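Local coordinates for protein beta-galactosidase (Streptococcus pneumoniae, PDB 4CUB) that probably removes terminal beta-linked galactose from glycans as a beta-galactosidase, this part being a galactose-binding beta-sandwich module with a galactose-containing sugar bound, at residues A[47-52]-A[171-176]. Sequence-based numbering, arbitrary orientation.
With CA (calcium ion), chain E; GAL (beta-D-galactopyranose), chain C; EDO (1,2-ethanediol), chain G.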
# COMPACT_ATOMS: atom_id res chain seq x y z
N ASN A 47 -6.01 2.16 14.27
CA ASN A 47 -4.75 1.93 13.59
C ASN A 47 -5.01 1.71 12.13
O ASN A 47 -5.50 0.66 11.73
CB ASN A 47 -4.03 0.70 14.16
CG ASN A 47 -2.70 0.46 13.47
OD1 ASN A 47 -2.62 -0.33 12.54
ND2 ASN A 47 -1.67 1.18 13.90
N ARG A 48 -4.67 2.70 11.31
CA ARG A 48 -5.08 2.66 9.89
C ARG A 48 -4.51 3.79 9.08
O ARG A 48 -4.22 4.86 9.62
CB ARG A 48 -6.62 2.61 9.75
CG ARG A 48 -7.38 3.81 10.32
CD ARG A 48 -8.89 3.59 10.23
NE ARG A 48 -9.67 4.63 10.91
CZ ARG A 48 -10.07 4.55 12.18
NH1 ARG A 48 -9.78 3.48 12.94
NH2 ARG A 48 -10.76 5.56 12.71
N TRP A 49 -4.29 3.54 7.80
CA TRP A 49 -4.11 4.61 6.83
C TRP A 49 -5.49 4.90 6.29
O TRP A 49 -6.27 3.95 6.07
CB TRP A 49 -3.20 4.19 5.65
CG TRP A 49 -3.28 5.20 4.52
CD1 TRP A 49 -2.54 6.35 4.39
CD2 TRP A 49 -4.18 5.17 3.40
NE1 TRP A 49 -2.91 7.01 3.24
CE2 TRP A 49 -3.91 6.32 2.62
CE3 TRP A 49 -5.18 4.28 2.96
CZ2 TRP A 49 -4.62 6.61 1.42
CZ3 TRP A 49 -5.87 4.56 1.77
CH2 TRP A 49 -5.59 5.72 1.02
N THR A 50 -5.81 6.18 6.07
CA THR A 50 -7.03 6.55 5.32
C THR A 50 -6.72 7.80 4.57
O THR A 50 -5.81 8.53 4.95
CB THR A 50 -8.29 6.88 6.18
OG1 THR A 50 -8.20 8.22 6.69
CG2 THR A 50 -8.49 5.89 7.33
N ASN A 51 -7.48 8.06 3.49
CA ASN A 51 -7.55 9.40 2.95
C ASN A 51 -8.89 10.10 3.24
O ASN A 51 -9.43 10.82 2.39
CB ASN A 51 -7.19 9.43 1.45
CG ASN A 51 -8.17 8.66 0.56
OD1 ASN A 51 -9.05 7.93 1.03
ND2 ASN A 51 -8.02 8.85 -0.75
N TRP A 52 -9.43 9.88 4.44
CA TRP A 52 -10.72 10.48 4.84
C TRP A 52 -10.70 12.01 4.70
O TRP A 52 -9.84 12.66 5.28
CB TRP A 52 -11.04 10.11 6.29
CG TRP A 52 -12.35 10.70 6.87
CD1 TRP A 52 -13.60 10.15 6.79
CD2 TRP A 52 -12.49 11.89 7.68
NE1 TRP A 52 -14.52 10.94 7.47
CE2 TRP A 52 -13.86 12.01 8.03
CE3 TRP A 52 -11.59 12.86 8.15
CZ2 TRP A 52 -14.35 13.07 8.81
CZ3 TRP A 52 -12.08 13.92 8.90
CH2 TRP A 52 -13.45 14.02 9.23
N THR A 171 -10.87 5.92 1.60
CA THR A 171 -10.52 4.50 1.62
C THR A 171 -9.72 4.28 2.91
O THR A 171 -9.10 5.21 3.39
CB THR A 171 -9.73 4.10 0.36
OG1 THR A 171 -10.52 4.39 -0.82
CG2 THR A 171 -9.41 2.63 0.36
N SER A 172 -9.72 3.06 3.43
CA SER A 172 -9.11 2.78 4.72
C SER A 172 -8.45 1.42 4.74
O SER A 172 -9.07 0.42 4.33
CB SER A 172 -10.20 2.82 5.82
OG SER A 172 -9.60 2.68 7.09
N ILE A 173 -7.22 1.37 5.26
CA ILE A 173 -6.43 0.12 5.35
C ILE A 173 -5.73 0.03 6.73
O ILE A 173 -4.95 0.90 7.11
CB ILE A 173 -5.34 0.02 4.23
CG1 ILE A 173 -5.98 -0.05 2.83
CG2 ILE A 173 -4.42 -1.18 4.42
CD1 ILE A 173 -4.98 0.18 1.70
N THR A 174 -5.99 -1.03 7.48
CA THR A 174 -5.27 -1.19 8.74
C THR A 174 -3.85 -1.80 8.61
O THR A 174 -2.93 -1.46 9.39
CB THR A 174 -6.12 -1.93 9.81
OG1 THR A 174 -5.34 -2.05 11.00
CG2 THR A 174 -6.51 -3.35 9.35
N GLU A 175 -3.66 -2.64 7.58
CA GLU A 175 -2.40 -3.37 7.38
C GLU A 175 -2.34 -3.98 5.98
O GLU A 175 -3.33 -4.47 5.48
CB GLU A 175 -2.28 -4.50 8.42
CG GLU A 175 -0.91 -5.18 8.56
CD GLU A 175 0.13 -4.29 9.20
OE1 GLU A 175 -0.21 -3.18 9.64
OE2 GLU A 175 1.31 -4.67 9.22
N VAL A 176 -1.16 -3.95 5.35
CA VAL A 176 -0.89 -4.80 4.19
C VAL A 176 0.20 -5.81 4.55
O VAL A 176 0.94 -5.60 5.53
CB VAL A 176 -0.45 -4.01 2.94
CG1 VAL A 176 -1.47 -2.90 2.61
CG2 VAL A 176 0.95 -3.44 3.13
CA CA E . -1.31 -1.62 11.01
C1 GAL C . -11.85 10.55 11.43
C2 GAL C . -10.67 9.56 11.45
C3 GAL C . -10.70 8.62 10.24
C4 GAL C . -12.08 7.98 10.08
C5 GAL C . -13.16 9.07 10.01
C6 GAL C . -14.58 8.49 9.99
O2 GAL C . -9.44 10.27 11.45
O3 GAL C . -9.71 7.61 10.33
O4 GAL C . -12.32 7.08 11.15
O5 GAL C . -13.07 9.86 11.18
O6 GAL C . -14.93 7.94 8.74
C1 EDO G . -3.67 6.22 14.51
O1 EDO G . -2.71 6.95 13.75
C2 EDO G . -5.04 6.36 13.85
O2 EDO G . -5.08 5.60 12.63
O HOH W 1 -9.14 6.25 -2.27
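Trp49 and Ile173 form an antiparallel hydrogen-bonded pair, Trp49 N reaching Ile173 O at 2.8 Å and Ile173 N returning to Trp49 O. At one end of this short ladder Asn51 N donates to Thr171 O, while chi1 of 65° places CG of Asn51 between the backbone N and the carbonyl carbon, and OD1 takes the N-H of Thr171 almost head-on (2.8 Å, 167° at the hydrogen). A water joins Asn51 ND2 to Thr171 OG1. At the other end, Thr174 OG1 donates to Asn47 O (2.8 Å), while calcium ties the two segments together through Asn47 OD1 (2.4 Å), Thr174 O and Glu175 OE1; Asn33, Asp36 and Leu38 complete the site.

On the sugar side, Thr50 and Ser172 form a non-hydrogen-bonded pair, Thr50 CG2 against Ser172 OG. Arg48 runs extended from CG to NE, its CD passing 3.3 Å from Ser172 OG. Arg48 NE donates to galactose O3 (3.0 Å) and NH2 to O4 (2.7 Å), while Trp52 has galactose C5 over one ring face, offset toward the rim, in the sugar site of this galactose-binding domain. On the face opposite Thr50 and Ser172, Trp49 and Ile173 pack against Met162 of strand 157-164, and Trp49 also meets Ala59 and Val61 of strand 58-67.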